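Local coordinates for flagellar motor switch protein FliG (Thermotoga maritima, PDB 5TDY) that probably forms part of the switch complex at the base of the flagellar basal body, which sets the direction of flagellar rotation, at residues B[4-15]-B[46-57]. Numbering follows the deposited sequence.
Sequences KKIDGRRKAAVL and IGRVTPEEKKQV
R10 NH2 is held twice, by E53 OE2 at 2.9 Å and by the carbonyl oxygen R48 O at 3.0 Å, the latter along a more bent path. NE of the same guanidinium gives E53 OE1 a 2.7 Å bond from above the carboxylate plane, completing a side-on, two-nitrogen salt bridge with the two flat groups turned 41° apart. NH1 points almost straight at a lone pair of I46 O (2.9 Å). The R10 side chain leaves its helix with CG opposite the backbone N (chi1 180°) and runs extended to NE, which brings the guanidinium to these acceptors. With an alanine here, the carbonyls of I46 and R48 in the 46-49 loop would probably lose their guanidinium donor and the E53 carboxylate its cationic mate. In this N-terminal domain of FliG, segments 8-15 and 51-57, of helices 8-19 and 51-66, cross nearly perpendicularly at -92°, and a T50-E53 capping box starts the second. Beneath the salt bridge, V14 CG1 packs on V57 CG2 (3.8 Å), while V14 CG2 and A13 CB meet I46 CD1. I6 CD1 lies against E53 CG and the Q56 amide, whose NE2 donates in plane to a lone pair of K4 O (2.9 Å).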
loop_
_atom_site.group_PDB
_atom_site.type_symbol
_atom_site.label_atom_id
_atom_site.label_comp_id
_atom_site.label_asym_id
_atom_site.label_seq_id
_atom_site.Cartn_x
_atom_site.Cartn_y
_atom_site.Cartn_z
ATOM N N LYS B 4 -5.855 10.481 10.297
ATOM C CA LYS B 4 -6.730 9.957 9.253
ATOM C C LYS B 4 -6.279 10.562 7.906
ATOM O O LYS B 4 -6.122 9.822 6.922
ATOM C CB LYS B 4 -8.214 10.234 9.602
ATOM C CG LYS B 4 -9.197 10.591 8.474
ATOM C CD LYS B 4 -9.150 9.639 7.262
ATOM C CE LYS B 4 -9.367 8.177 7.609
ATOM N NZ LYS B 4 -9.438 7.350 6.355
ATOM N N LYS B 5 -6.076 11.885 7.837
ATOM C CA LYS B 5 -5.553 12.525 6.631
ATOM C C LYS B 5 -4.031 12.616 6.744
ATOM O O LYS B 5 -3.510 13.339 7.602
ATOM C CB LYS B 5 -6.177 13.906 6.417
ATOM C CG LYS B 5 -6.278 14.316 4.940
ATOM C CD LYS B 5 -4.923 14.573 4.288
ATOM C CE LYS B 5 -5.056 15.154 2.892
ATOM N NZ LYS B 5 -5.338 14.102 1.864
ATOM N N ILE B 6 -3.327 11.934 5.841
ATOM C CA ILE B 6 -1.880 11.755 5.909
ATOM C C ILE B 6 -1.214 12.577 4.811
ATOM O O ILE B 6 -1.600 12.494 3.641
ATOM C CB ILE B 6 -1.507 10.268 5.780
ATOM C CG1 ILE B 6 -2.329 9.440 6.775
ATOM C CG2 ILE B 6 0.005 10.065 5.982
ATOM C CD1 ILE B 6 -2.379 7.960 6.464
ATOM N N ASP B 7 -0.204 13.354 5.187
ATOM C CA ASP B 7 0.587 14.111 4.223
ATOM C C ASP B 7 1.349 13.160 3.297
ATOM O O ASP B 7 1.719 12.051 3.683
ATOM C CB ASP B 7 1.540 15.035 4.989
ATOM C CG ASP B 7 2.618 15.635 4.118
ATOM O OD1 ASP B 7 2.349 16.656 3.453
ATOM O OD2 ASP B 7 3.737 15.092 4.115
ATOM N N GLY B 8 1.531 13.576 2.041
ATOM C CA GLY B 8 2.126 12.683 1.054
ATOM C C GLY B 8 3.560 12.299 1.372
ATOM O O GLY B 8 4.034 11.235 0.958
ATOM N N ARG B 9 4.276 13.153 2.102
ATOM C CA ARG B 9 5.634 12.814 2.504
ATOM C C ARG B 9 5.626 11.684 3.525
ATOM O O ARG B 9 6.425 10.744 3.430
ATOM C CB ARG B 9 6.336 14.053 3.062
ATOM C CG ARG B 9 6.629 15.145 2.025
ATOM C CD ARG B 9 7.078 16.438 2.702
ATOM N NE ARG B 9 5.959 17.116 3.362
ATOM C CZ ARG B 9 6.073 18.207 4.117
ATOM N NH1 ARG B 9 7.264 18.756 4.326
ATOM N NH2 ARG B 9 4.994 18.748 4.669
ATOM N N ARG B 10 4.711 11.750 4.495
ATOM C CA ARG B 10 4.600 10.686 5.484
ATOM C C ARG B 10 4.131 9.375 4.854
ATOM O O ARG B 10 4.556 8.289 5.276
ATOM C CB ARG B 10 3.656 11.116 6.599
ATOM C CG ARG B 10 3.481 10.073 7.666
ATOM C CD ARG B 10 2.815 10.634 8.901
ATOM N NE ARG B 10 2.646 9.589 9.912
ATOM C CZ ARG B 10 3.587 9.239 10.783
ATOM N NH1 ARG B 10 4.760 9.859 10.774
ATOM N NH2 ARG B 10 3.353 8.281 11.667
ATOM N N LYS B 11 3.223 9.450 3.873
ATOM C CA LYS B 11 2.803 8.233 3.180
ATOM C C LYS B 11 4.000 7.510 2.576
ATOM O O LYS B 11 4.156 6.299 2.751
ATOM C CB LYS B 11 1.775 8.556 2.097
ATOM C CG LYS B 11 0.417 8.970 2.646
ATOM C CD LYS B 11 -0.655 8.824 1.599
ATOM C CE LYS B 11 -1.072 10.156 1.049
ATOM N NZ LYS B 11 -2.453 10.051 0.513
ATOM N N ALA B 12 4.865 8.237 1.871
ATOM C CA ALA B 12 6.043 7.591 1.292
ATOM C C ALA B 12 6.935 6.997 2.378
ATOM O O ALA B 12 7.511 5.923 2.195
ATOM C CB ALA B 12 6.832 8.587 0.435
ATOM N N ALA B 13 7.070 7.685 3.514
ATOM C CA ALA B 13 7.915 7.168 4.581
ATOM C C ALA B 13 7.315 5.908 5.195
ATOM O O ALA B 13 8.042 4.954 5.497
ATOM C CB ALA B 13 8.139 8.243 5.648
ATOM N N VAL B 14 5.993 5.888 5.390
ATOM C CA VAL B 14 5.339 4.708 5.942
ATOM C C VAL B 14 5.522 3.516 5.009
ATOM O O VAL B 14 5.791 2.391 5.457
ATOM C CB VAL B 14 3.851 5.001 6.230
ATOM C CG1 VAL B 14 3.080 3.701 6.545
ATOM C CG2 VAL B 14 3.712 6.007 7.395
ATOM N N LEU B 15 5.423 3.745 3.694
ATOM C CA LEU B 15 5.568 2.635 2.759
ATOM C C LEU B 15 6.969 2.052 2.825
ATOM O O LEU B 15 7.140 0.824 2.871
ATOM C CB LEU B 15 5.238 3.087 1.329
ATOM C CG LEU B 15 5.195 2.026 0.220
ATOM C CD1 LEU B 15 4.008 1.105 0.432
ATOM C CD2 LEU B 15 5.104 2.684 -1.140
ATOM N N ILE B 46 9.980 9.702 11.499
ATOM C CA ILE B 46 8.628 9.200 11.284
ATOM C C ILE B 46 7.938 8.893 12.607
ATOM O O ILE B 46 6.706 8.958 12.701
ATOM C CB ILE B 46 8.645 7.971 10.354
ATOM C CG1 ILE B 46 7.239 7.672 9.825
ATOM C CG2 ILE B 46 9.174 6.747 11.062
ATOM C CD1 ILE B 46 7.200 6.464 8.884
ATOM N N GLY B 47 8.699 8.554 13.639
ATOM C CA GLY B 47 8.082 8.238 14.914
ATOM C C GLY B 47 7.351 6.902 14.904
ATOM O O GLY B 47 7.738 5.943 14.228
ATOM N N ARG B 48 6.290 6.836 15.699
ATOM C CA ARG B 48 5.403 5.682 15.716
ATOM C C ARG B 48 4.480 5.689 14.506
ATOM O O ARG B 48 3.974 6.740 14.105
ATOM C CB ARG B 48 4.563 5.687 16.997
ATOM C CG ARG B 48 3.201 5.001 16.856
ATOM C CD ARG B 48 2.236 5.259 18.021
ATOM N NE ARG B 48 2.922 5.344 19.317
ATOM C CZ ARG B 48 3.287 6.481 19.912
ATOM N NH1 ARG B 48 3.930 6.464 21.072
ATOM N NH2 ARG B 48 3.010 7.645 19.343
ATOM N N VAL B 49 4.258 4.511 13.930
ATOM C CA VAL B 49 3.296 4.317 12.849
ATOM C C VAL B 49 2.109 3.556 13.429
ATOM O O VAL B 49 2.277 2.459 13.966
ATOM C CB VAL B 49 3.914 3.562 11.658
ATOM C CG1 VAL B 49 2.844 3.231 10.610
ATOM C CG2 VAL B 49 5.022 4.373 11.012
ATOM N N THR B 50 0.913 4.138 13.343
ATOM C CA THR B 50 -0.241 3.435 13.878
ATOM C C THR B 50 -0.653 2.317 12.927
ATOM O O THR B 50 -0.333 2.357 11.735
ATOM C CB THR B 50 -1.396 4.402 14.109
ATOM O OG1 THR B 50 -1.822 4.970 12.866
ATOM C CG2 THR B 50 -0.971 5.520 15.060
ATOM N N PRO B 51 -1.336 1.285 13.432
ATOM C CA PRO B 51 -1.816 0.228 12.527
ATOM C C PRO B 51 -2.749 0.751 11.450
ATOM O O PRO B 51 -2.754 0.219 10.330
ATOM C CB PRO B 51 -2.534 -0.754 13.468
ATOM C CG PRO B 51 -2.015 -0.446 14.834
ATOM C CD PRO B 51 -1.714 1.023 14.833
ATOM N N GLU B 52 -3.520 1.799 11.753
ATOM C CA GLU B 52 -4.463 2.347 10.788
ATOM C C GLU B 52 -3.758 3.161 9.712
ATOM O O GLU B 52 -4.148 3.104 8.543
ATOM C CB GLU B 52 -5.507 3.215 11.491
ATOM C CG GLU B 52 -6.424 2.466 12.437
ATOM C CD GLU B 52 -5.800 2.204 13.789
ATOM O OE1 GLU B 52 -6.320 1.331 14.515
ATOM O OE2 GLU B 52 -4.785 2.859 14.126
ATOM N N GLU B 53 -2.757 3.961 10.097
ATOM C CA GLU B 53 -1.898 4.614 9.118
ATOM C C GLU B 53 -1.325 3.589 8.151
ATOM O O GLU B 53 -1.445 3.728 6.928
ATOM C CB GLU B 53 -0.768 5.363 9.824
ATOM C CG GLU B 53 -0.899 6.866 9.822
ATOM C CD GLU B 53 0.150 7.543 10.700
ATOM O OE1 GLU B 53 0.215 8.793 10.677
ATOM O OE2 GLU B 53 0.893 6.832 11.426
ATOM N N LYS B 54 -0.724 2.533 8.697
ATOM C CA LYS B 54 -0.062 1.527 7.872
ATOM C C LYS B 54 -1.034 0.898 6.884
ATOM O O LYS B 54 -0.729 0.767 5.693
ATOM C CB LYS B 54 0.550 0.462 8.772
ATOM C CG LYS B 54 1.524 -0.466 8.102
ATOM C CD LYS B 54 2.419 -1.095 9.173
ATOM C CE LYS B 54 3.533 -1.915 8.558
ATOM N NZ LYS B 54 4.396 -2.584 9.577
ATOM N N LYS B 55 -2.208 0.495 7.370
ATOM C CA LYS B 55 -3.224 -0.118 6.520
ATOM C C LYS B 55 -3.740 0.862 5.465
ATOM O O LYS B 55 -3.935 0.483 4.305
ATOM C CB LYS B 55 -4.368 -0.625 7.400
ATOM C CG LYS B 55 -5.402 -1.495 6.715
ATOM C CD LYS B 55 -6.517 -1.845 7.714
ATOM C CE LYS B 55 -7.908 -1.981 7.038
ATOM N NZ LYS B 55 -8.398 -0.752 6.357
ATOM N N GLN B 56 -3.961 2.125 5.850
ATOM C CA GLN B 56 -4.395 3.134 4.885
ATOM C C GLN B 56 -3.362 3.333 3.787
ATOM O O GLN B 56 -3.702 3.382 2.596
ATOM C CB GLN B 56 -4.655 4.469 5.578
ATOM C CG GLN B 56 -5.958 4.585 6.342
ATOM C CD GLN B 56 -6.062 5.913 7.076
ATOM O OE1 GLN B 56 -6.198 5.950 8.301
ATOM N NE2 GLN B 56 -5.996 7.012 6.330
ATOM N N VAL B 57 -2.094 3.489 4.166
ATOM C CA VAL B 57 -1.057 3.704 3.162
ATOM C C VAL B 57 -0.976 2.509 2.224
ATOM O O VAL B 57 -0.915 2.660 0.995
ATOM C CB VAL B 57 0.295 3.995 3.842
ATOM C CG1 VAL B 57 1.427 3.982 2.816
ATOM C CG2 VAL B 57 0.241 5.326 4.572
#